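Local coordinates for putative acid phosphatase WZB (Escherichia coli, PDB 2WMY), which is a low molecular weight phosphatase that probably removes phosphate from tyrosine residues of proteins, at residues 11-16 with 27-32; 82-87 with 142-147. The protein carries 1 engineered substitution. All coordinates share one frame; numbering follows the deposited sequence.

Contact 1 (11-16 with 27-32); sequences ILVICT and RLLRRL. With SO4 (sulfate ion), chain I.
I11 and L29 mark the nearest approach of the two backbones, 9.1 Å between their CA atoms, the usual spacing of a helix laid on a sheet, bridged here by apolar side chains. From the helix, L29 does the reaching. Its CG lies opposite the carbonyl carbon (chi1 -74°) and CD1 continues the chain in extended form, which carries that methyl to the strand. There L29 CD1 meets V13 CG2 at 3.9 Å, the closer of its two partners, the two side chains crossing obliquely. On the second partner it rests more loosely, L29 CD1 lying 4.4 Å from I11 CG2. I11 and V13, two residues apart on the strand, thus present methyls from the same side of the sheet to one leucine tip. All three residues are buried, and the meeting of strand and helix is apolar.

The strand ends at C15, the predicted nucleophile, where the phosphate-binding loop of the C-X5-R signature begins. A sulfate, probably from the crystallisation liquor, sits there: T16 N donates to its O3 at 3.2 Å, the angle at the hydrogen a bent 138°. C15 SG comes within 3.3 Å of sulfate O1. The backbone N atoms of G17, I19, C20 and R21 also bond the ion, consistent with the place taken by a substrate phosphate.

The phosphate-binding loop leads directly into helix 21-32; the helix folds back over its own strand, and the contact lies between them in the beta-alpha-beta unit completed by strand 37-42. Strand 10-15 lies between strands 37-42 and 84-87 in the parallel sheet, I11 also touching L86, while L28 turns to Y134, L137 and S141 of helix 127-147.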
ATOM      1  N   ILE A  11       8.571   3.922  -5.361  1.00 24.14           N
ATOM      2  CA  ILE A  11       7.214   3.993  -4.817  1.00 22.58           C
ATOM      3  C   ILE A  11       7.115   3.447  -3.387  1.00 24.75           C
ATOM      4  O   ILE A  11       7.550   2.322  -3.103  1.00 24.48           O
ATOM      5  CB  ILE A  11       6.196   3.244  -5.702  1.00 21.61           C
ATOM      6  CG1 ILE A  11       6.265   3.723  -7.153  1.00 20.50           C
ATOM      7  CG2 ILE A  11       4.780   3.421  -5.159  1.00 17.18           C
ATOM      8  CD1 ILE A  11       5.297   2.980  -8.059  1.00 20.69           C
ATOM      9  N   LEU A  12       6.547   4.252  -2.492  1.00 20.20           N
ATOM     10  CA  LEU A  12       6.269   3.811  -1.128  1.00 20.56           C
ATOM     11  C   LEU A  12       4.765   3.636  -0.943  1.00 20.27           C
ATOM     12  O   LEU A  12       4.003   4.604  -1.009  1.00 21.56           O
ATOM     13  CB  LEU A  12       6.820   4.815  -0.105  1.00 15.04           C
ATOM     14  CG  LEU A  12       6.730   4.398   1.374  1.00 26.23           C
ATOM     15  CD1 LEU A  12       7.565   3.145   1.670  1.00 23.42           C
ATOM     16  CD2 LEU A  12       7.150   5.539   2.288  1.00 20.21           C
ATOM     17  N   VAL A  13       4.337   2.396  -0.721  1.00 19.35           N
ATOM     18  CA  VAL A  13       2.930   2.095  -0.469  1.00 15.38           C
ATOM     19  C   VAL A  13       2.609   2.141   1.027  1.00 12.74           C
ATOM     20  O   VAL A  13       3.283   1.514   1.838  1.00 14.32           O
ATOM     21  CB  VAL A  13       2.548   0.716  -1.044  1.00 16.76           C
ATOM     22  CG1 VAL A  13       1.054   0.462  -0.873  1.00 13.53           C
ATOM     23  CG2 VAL A  13       2.939   0.636  -2.516  1.00 10.77           C
ATOM     24  N   ILE A  14       1.568   2.872   1.401  1.00 17.40           N
ATOM     25  CA  ILE A  14       1.330   3.111   2.819  1.00 13.37           C
ATOM     26  C   ILE A  14      -0.098   2.853   3.290  1.00 14.96           C
ATOM     27  O   ILE A  14      -1.068   3.335   2.687  1.00 14.46           O
ATOM     28  CB  ILE A  14       1.704   4.561   3.193  1.00 21.90           C
ATOM     29  CG1 ILE A  14       3.138   4.871   2.746  1.00 20.01           C
ATOM     30  CG2 ILE A  14       1.507   4.787   4.690  1.00 17.24           C
ATOM     31  CD1 ILE A  14       3.466   6.337   2.713  1.00 14.91           C
ATOM     32  N   CYS A  15      -0.216   2.096   4.382  1.00 16.34           N
ATOM     33  CA  CYS A  15      -1.484   1.944   5.078  1.00 12.64           C
ATOM     34  C   CYS A  15      -1.302   2.269   6.558  1.00 13.97           C
ATOM     35  O   CYS A  15      -0.514   3.150   6.927  1.00 13.69           O
ATOM     36  CB  CYS A  15      -2.096   0.544   4.875  1.00 21.44           C
ATOM     37  SG  CYS A  15      -1.138  -0.883   5.474  1.00 17.28           S
ATOM     38  N   THR A  16      -2.031   1.565   7.411  1.00 12.66           N
ATOM     39  CA  THR A  16      -1.931   1.824   8.840  1.00 16.21           C
ATOM     40  C   THR A  16      -1.013   0.828   9.531  1.00 15.95           C
ATOM     41  O   THR A  16       0.035   1.200  10.051  1.00 21.35           O
ATOM     42  CB  THR A  16      -3.299   1.799   9.488  1.00 16.98           C
ATOM     43  OG1 THR A  16      -4.132   2.736   8.805  1.00 21.79           O
ATOM     44  CG2 THR A  16      -3.204   2.169  10.963  1.00 11.87           C
ATOM     45  N   ARG A  27       3.179  -5.735  -3.406  1.00 20.25           N
ATOM     46  CA  ARG A  27       3.492  -6.926  -4.191  1.00 24.22           C
ATOM     47  C   ARG A  27       2.780  -6.913  -5.546  1.00 22.99           C
ATOM     48  O   ARG A  27       3.328  -7.376  -6.549  1.00 23.74           O
ATOM     49  CB  ARG A  27       3.161  -8.208  -3.405  1.00 19.12           C
ATOM     50  CG  ARG A  27       3.939  -8.363  -2.099  1.00 20.88           C
ATOM     51  CD  ARG A  27       5.437  -8.490  -2.337  1.00 19.07           C
ATOM     52  NE  ARG A  27       6.196  -8.308  -1.102  1.00 25.82           N
ATOM     53  CZ  ARG A  27       6.770  -9.297  -0.417  1.00 29.01           C
ATOM     54  NH1 ARG A  27       6.690 -10.547  -0.853  1.00 27.44           N
ATOM     55  NH2 ARG A  27       7.429  -9.035   0.706  1.00 22.78           N
ATOM     56  N   LEU A  28       1.559  -6.385  -5.570  1.00 15.87           N
ATOM     57  CA  LEU A  28       0.839  -6.226  -6.827  1.00 22.82           C
ATOM     58  C   LEU A  28       1.622  -5.303  -7.766  1.00 25.27           C
ATOM     59  O   LEU A  28       1.846  -5.630  -8.937  1.00 22.34           O
ATOM     60  CB  LEU A  28      -0.581  -5.693  -6.577  1.00 24.10           C
ATOM     61  CG  LEU A  28      -1.581  -6.673  -5.939  1.00 21.56           C
ATOM     62  CD1 LEU A  28      -2.846  -5.950  -5.470  1.00 17.04           C
ATOM     63  CD2 LEU A  28      -1.929  -7.810  -6.904  1.00 23.97           C
ATOM     64  N   LEU A  29       2.057  -4.159  -7.248  1.00 24.23           N
ATOM     65  CA  LEU A  29       2.780  -3.195  -8.076  1.00 23.01           C
ATOM     66  C   LEU A  29       4.123  -3.733  -8.568  1.00 29.73           C
ATOM     67  O   LEU A  29       4.515  -3.459  -9.701  1.00 33.88           O
ATOM     68  CB  LEU A  29       2.966  -1.859  -7.349  1.00 27.51           C
ATOM     69  CG  LEU A  29       1.725  -0.969  -7.226  1.00 20.09           C
ATOM     70  CD1 LEU A  29       1.999   0.226  -6.321  1.00 21.64           C
ATOM     71  CD2 LEU A  29       1.264  -0.515  -8.592  1.00 21.46           C
ATOM     72  N   ARG A  30       4.821  -4.500  -7.728  1.00 27.17           N
ATOM     73  CA  ARG A  30       6.115  -5.066  -8.128  1.00 28.58           C
ATOM     74  C   ARG A  30       5.922  -5.999  -9.311  1.00 32.78           C
ATOM     75  O   ARG A  30       6.702  -5.998 -10.257  1.00 37.06           O
ATOM     76  CB  ARG A  30       6.764  -5.842  -6.982  1.00 20.87           C
ATOM     77  CG  ARG A  30       7.341  -4.995  -5.874  1.00 21.88           C
ATOM     78  CD  ARG A  30       8.000  -5.876  -4.826  1.00 24.73           C
ATOM     79  NE  ARG A  30       8.554  -5.101  -3.722  1.00 28.14           N
ATOM     80  CZ  ARG A  30       9.144  -5.637  -2.659  1.00 29.20           C
ATOM     81  NH1 ARG A  30       9.254  -6.954  -2.557  1.00 36.52           N
ATOM     82  NH2 ARG A  30       9.626  -4.860  -1.702  1.00 25.95           N
ATOM     83  N   ARG A  31       4.871  -6.802  -9.223  1.00 35.14           N
ATOM     84  CA  ARG A  31       4.433  -7.703 -10.277  1.00 33.92           C
ATOM     85  C   ARG A  31       4.306  -6.975 -11.618  1.00 35.64           C
ATOM     86  O   ARG A  31       4.699  -7.495 -12.663  1.00 37.69           O
ATOM     87  CB  ARG A  31       3.060  -8.225  -9.879  1.00 31.83           C
ATOM     88  CG  ARG A  31       2.739  -9.656 -10.199  1.00 38.12           C
ATOM     89  CD  ARG A  31       1.258  -9.874  -9.895  1.00 39.40           C
ATOM     90  NE  ARG A  31       0.928 -11.245  -9.535  1.00 50.87           N
ATOM     91  CZ  ARG A  31      -0.311 -11.670  -9.304  1.00 55.09           C
ATOM     92  NH1 ARG A  31      -1.329 -10.824  -9.406  1.00 41.81           N
ATOM     93  NH2 ARG A  31      -0.533 -12.936  -8.977  1.00 61.51           N
ATOM     94  N   LEU A  32       3.737  -5.772 -11.577  1.00 29.73           N
ATOM     95  CA  LEU A  32       3.409  -5.017 -12.784  1.00 27.07           C
ATOM     96  C   LEU A  32       4.555  -4.126 -13.261  1.00 33.63           C
ATOM     97  O   LEU A  32       4.704  -3.876 -14.458  1.00 37.10           O
ATOM     98  CB  LEU A  32       2.158  -4.164 -12.550  1.00 25.62           C
ATOM     99  CG  LEU A  32       0.853  -4.927 -12.333  1.00 28.50           C
ATOM    100  CD1 LEU A  32      -0.177  -4.036 -11.664  1.00 35.26           C
ATOM    101  CD2 LEU A  32       0.327  -5.474 -13.659  1.00 31.71           C
TER
HETATM  102  S   SO4 I1148      -3.621  -2.557   7.597  1.00 28.39           S
HETATM  103  O1  SO4 I1148      -2.266  -3.120   7.664  1.00 27.14           O
HETATM  104  O2  SO4 I1148      -4.470  -3.240   8.580  1.00 26.20           O
HETATM  105  O3  SO4 I1148      -3.637  -1.113   7.881  1.00 22.85           O
HETATM  106  O4  SO4 I1148      -4.129  -2.753   6.235  1.00 22.95           O

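Contact 2 (82-87 with 142-147); sequences YDLLLV and KRWAEK
A CH-pi contact is the main interaction between strand 84-87 and the helix: L86 CD1 stands over the five-membered ring of W144, 3.9 Å from its centroid and only 8° off the ring normal. L86 sets its CG beside the backbone N (chi1 -67°) and CD1 anti to CA, which brings the methyl over the indole. The second branch shares the same face: L86 CD2 is 3.2 Å above the plane but shifted toward the rim, approaching W144 CZ2 to 3.5 Å. The isopropyl fork therefore spans the five-membered ring and the nearer flank of the benzo ring. Behind these side chains the CA atoms of L86 and W144 are 9.9 Å apart.

Plain apolar packing adds L84, two residues back on the strand. Its CD2 comes obliquely to the benzo ring, 4.4 Å from W144 CZ3, a looser touch.

Polar and aromatic partners from outside fix the indole. W144 NE1 is hydrogen-bonded to L109 O, so the buried N-H is satisfied, and W113 meets the ring in a T-shaped stack. W113 in turn takes a cation-pi contact from K147. Were W144 an alanine, the two L86 methyls would probably lose their aromatic face and L109 O this donor, with a gap opened between helix and sheet.

W144 reaches from the helix to two leucines on one face of the sheet. This is helix-on-sheet packing as in the alpha/beta fold of low molecular weight phosphatases, where the C-terminal helix lies against the central parallel sheet.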
ATOM      1  N   TYR A  82      11.759   7.887  -1.534  1.00 26.20           N
ATOM      2  CA  TYR A  82      10.783   7.517  -2.553  1.00 26.49           C
ATOM      3  C   TYR A  82      10.250   8.725  -3.320  1.00 28.27           C
ATOM      4  O   TYR A  82      10.103   9.818  -2.763  1.00 25.57           O
ATOM      5  CB  TYR A  82       9.662   6.665  -1.938  1.00 26.96           C
ATOM      6  CG  TYR A  82      10.194   5.361  -1.374  1.00 23.89           C
ATOM      7  CD1 TYR A  82      10.181   4.195  -2.130  1.00 25.01           C
ATOM      8  CD2 TYR A  82      10.757   5.312  -0.103  1.00 21.80           C
ATOM      9  CE1 TYR A  82      10.691   3.003  -1.620  1.00 25.49           C
ATOM     10  CE2 TYR A  82      11.275   4.134   0.410  1.00 21.62           C
ATOM     11  CZ  TYR A  82      11.235   2.981  -0.351  1.00 28.51           C
ATOM     12  OH  TYR A  82      11.751   1.811   0.162  1.00 29.17           O
ATOM     13  N   ASP A  83       9.995   8.523  -4.609  1.00 31.18           N
ATOM     14  CA  ASP A  83       9.549   9.601  -5.488  1.00 25.09           C
ATOM     15  C   ASP A  83       8.041   9.779  -5.438  1.00 23.59           C
ATOM     16  O   ASP A  83       7.517  10.812  -5.860  1.00 23.53           O
ATOM     17  CB  ASP A  83       9.973   9.323  -6.928  1.00 24.12           C
ATOM     18  CG  ASP A  83      11.461   9.066  -7.059  1.00 31.29           C
ATOM     19  OD1 ASP A  83      12.255   9.759  -6.384  1.00 34.41           O
ATOM     20  OD2 ASP A  83      11.833   8.168  -7.842  1.00 37.87           O
ATOM     21  N   LEU A  84       7.350   8.768  -4.922  1.00 21.36           N
ATOM     22  CA  LEU A  84       5.896   8.758  -4.900  1.00 18.69           C
ATOM     23  C   LEU A  84       5.365   7.917  -3.733  1.00 27.34           C
ATOM     24  O   LEU A  84       5.775   6.770  -3.539  1.00 25.63           O
ATOM     25  CB  LEU A  84       5.365   8.206  -6.229  1.00 23.67           C
ATOM     26  CG  LEU A  84       3.855   8.005  -6.352  1.00 30.31           C
ATOM     27  CD1 LEU A  84       3.148   9.356  -6.468  1.00 31.10           C
ATOM     28  CD2 LEU A  84       3.535   7.137  -7.549  1.00 30.91           C
ATOM     29  N   LEU A  85       4.452   8.504  -2.960  1.00 22.17           N
ATOM     30  CA  LEU A  85       3.786   7.814  -1.867  1.00 18.43           C
ATOM     31  C   LEU A  85       2.339   7.544  -2.260  1.00 21.87           C
ATOM     32  O   LEU A  85       1.646   8.431  -2.766  1.00 32.57           O
ATOM     33  CB  LEU A  85       3.807   8.668  -0.589  1.00 13.99           C
ATOM     34  CG  LEU A  85       5.071   8.773   0.272  1.00 20.09           C
ATOM     35  CD1 LEU A  85       6.284   9.133  -0.546  1.00 23.48           C
ATOM     36  CD2 LEU A  85       4.856   9.792   1.390  1.00 18.57           C
ATOM     37  N   LEU A  86       1.882   6.323  -2.015  1.00 20.68           N
ATOM     38  CA  LEU A  86       0.499   5.964  -2.275  1.00 17.66           C
ATOM     39  C   LEU A  86      -0.146   5.498  -0.980  1.00 21.12           C
ATOM     40  O   LEU A  86       0.268   4.488  -0.405  1.00 18.39           O
ATOM     41  CB  LEU A  86       0.420   4.880  -3.359  1.00 11.66           C
ATOM     42  CG  LEU A  86       0.862   5.353  -4.749  1.00 18.24           C
ATOM     43  CD1 LEU A  86       0.760   4.237  -5.766  1.00 21.15           C
ATOM     44  CD2 LEU A  86       0.032   6.559  -5.193  1.00 13.68           C
ATOM     45  N   VAL A  87      -1.145   6.242  -0.513  1.00 23.29           N
ATOM     46  CA  VAL A  87      -1.780   5.933   0.764  1.00 14.72           C
ATOM     47  C   VAL A  87      -3.198   5.414   0.568  1.00 19.16           C
ATOM     48  O   VAL A  87      -3.843   5.710  -0.433  1.00 17.80           O
ATOM     49  CB  VAL A  87      -1.790   7.125   1.736  1.00 14.55           C
ATOM     50  CG1 VAL A  87      -0.398   7.714   1.883  1.00 21.15           C
ATOM     51  CG2 VAL A  87      -2.779   8.184   1.277  1.00 24.20           C
ATOM     52  N   LYS A 142      -3.498  -1.988 -11.281  1.00 23.71           N
ATOM     53  CA  LYS A 142      -3.447  -2.053 -12.738  1.00 27.48           C
ATOM     54  C   LYS A 142      -3.495  -0.647 -13.322  1.00 21.27           C
ATOM     55  O   LYS A 142      -2.755  -0.322 -14.241  1.00 26.41           O
ATOM     56  CB  LYS A 142      -4.591  -2.910 -13.300  1.00 32.49           C
ATOM     57  CG  LYS A 142      -4.446  -4.404 -13.021  1.00 47.30           C
ATOM     58  CD  LYS A 142      -5.707  -5.178 -13.405  1.00 52.70           C
ATOM     59  CE  LYS A 142      -5.625  -6.634 -12.960  1.00 50.85           C
ATOM     60  NZ  LYS A 142      -6.936  -7.351 -13.054  1.00 46.66           N
ATOM     61  N   ARG A 143      -4.361   0.192 -12.774  1.00 21.98           N
ATOM     62  CA  ARG A 143      -4.509   1.547 -13.295  1.00 26.90           C
ATOM     63  C   ARG A 143      -3.312   2.441 -12.976  1.00 29.36           C
ATOM     64  O   ARG A 143      -2.910   3.245 -13.811  1.00 27.49           O
ATOM     65  CB  ARG A 143      -5.820   2.169 -12.824  1.00 22.93           C
ATOM     66  CG  ARG A 143      -7.029   1.344 -13.235  1.00 32.46           C
ATOM     67  CD  ARG A 143      -8.345   1.998 -12.852  1.00 34.56           C
ATOM     68  NE  ARG A 143      -9.472   1.233 -13.379  1.00 41.15           N
ATOM     69  CZ  ARG A 143     -10.739   1.626 -13.324  1.00 46.89           C
ATOM     70  NH1 ARG A 143     -11.059   2.786 -12.766  1.00 48.84           N
ATOM     71  NH2 ARG A 143     -11.689   0.857 -13.837  1.00 51.18           N
ATOM     72  N   TRP A 144      -2.729   2.293 -11.787  1.00 28.33           N
ATOM     73  CA  TRP A 144      -1.502   3.028 -11.478  1.00 27.71           C
ATOM     74  C   TRP A 144      -0.375   2.600 -12.408  1.00 26.23           C
ATOM     75  O   TRP A 144       0.449   3.415 -12.805  1.00 30.12           O
ATOM     76  CB  TRP A 144      -1.087   2.882 -10.007  1.00 19.86           C
ATOM     77  CG  TRP A 144      -1.518   4.048  -9.150  1.00 14.78           C
ATOM     78  CD1 TRP A 144      -2.373   4.017  -8.090  1.00 14.10           C
ATOM     79  CD2 TRP A 144      -1.117   5.418  -9.302  1.00 17.75           C
ATOM     80  NE1 TRP A 144      -2.527   5.282  -7.567  1.00 15.78           N
ATOM     81  CE2 TRP A 144      -1.763   6.158  -8.292  1.00 15.89           C
ATOM     82  CE3 TRP A 144      -0.277   6.089 -10.197  1.00 22.21           C
ATOM     83  CZ2 TRP A 144      -1.598   7.539  -8.151  1.00 19.49           C
ATOM     84  CZ3 TRP A 144      -0.108   7.463 -10.051  1.00 27.02           C
ATOM     85  CH2 TRP A 144      -0.770   8.171  -9.039  1.00 19.36           C
ATOM     86  N   ALA A 145      -0.357   1.325 -12.779  1.00 30.30           N
ATOM     87  CA  ALA A 145       0.685   0.814 -13.661  1.00 28.58           C
ATOM     88  C   ALA A 145       0.505   1.349 -15.077  1.00 33.48           C
ATOM     89  O   ALA A 145       1.483   1.638 -15.764  1.00 35.07           O
ATOM     90  CB  ALA A 145       0.696  -0.699 -13.661  1.00 23.07           C
ATOM     91  N   GLU A 146      -0.746   1.482 -15.507  1.00 31.05           N
ATOM     92  CA  GLU A 146      -1.038   2.035 -16.822  1.00 35.19           C
ATOM     93  C   GLU A 146      -0.485   3.455 -16.920  1.00 27.91           C
ATOM     94  O   GLU A 146       0.021   3.865 -17.960  1.00 26.99           O
ATOM     95  CB  GLU A 146      -2.545   2.024 -17.091  1.00 37.59           C
ATOM     96  CG  GLU A 146      -3.126   0.634 -17.310  1.00 41.89           C
ATOM     97  CD  GLU A 146      -4.645   0.598 -17.182  1.00 48.29           C
ATOM     98  OE1 GLU A 146      -5.242  -0.471 -17.454  1.00 44.04           O
ATOM     99  OE2 GLU A 146      -5.241   1.635 -16.805  1.00 50.87           O
ATOM    100  N   LYS A 147      -0.570   4.190 -15.818  1.00 25.03           N
ATOM    101  CA  LYS A 147      -0.123   5.576 -15.773  1.00 30.37           C
ATOM    102  C   LYS A 147       1.397   5.704 -15.772  1.00 31.70           C
ATOM    103  O   LYS A 147       1.959   6.538 -16.480  1.00 40.67           O
ATOM    104  CB  LYS A 147      -0.702   6.276 -14.544  1.00 32.09           C
ATOM    105  CG  LYS A 147      -2.181   6.563 -14.651  1.00 34.65           C
ATOM    106  CD  LYS A 147      -2.446   7.619 -15.701  1.00 38.98           C
ATOM    107  CE  LYS A 147      -3.935   7.813 -15.929  1.00 43.01           C
ATOM    108  NZ  LYS A 147      -4.199   8.887 -16.929  1.00 46.45           N
TER

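How the contacts relate
Both contacts are buried in the core and rest on one sheet, where strands 10-15 and 84-87 are neighbours; their centres lie 8 Å apart. The strands are probably joined by backbone hydrogen bonds, I14 N to L86 O and L12 N to L84 O, each 2.8 Å. Contact 1 lies nearer the centre of the chain and is aliphatic throughout, on a strand that runs on into the sulfate site. Contact 2, farther out, sets aliphatic methyls on an indole. In sequence they follow in series: contact 1 lies within one beta-alpha-beta unit, while contact 2 brings the C-terminal helix onto a strand far back in the sequence.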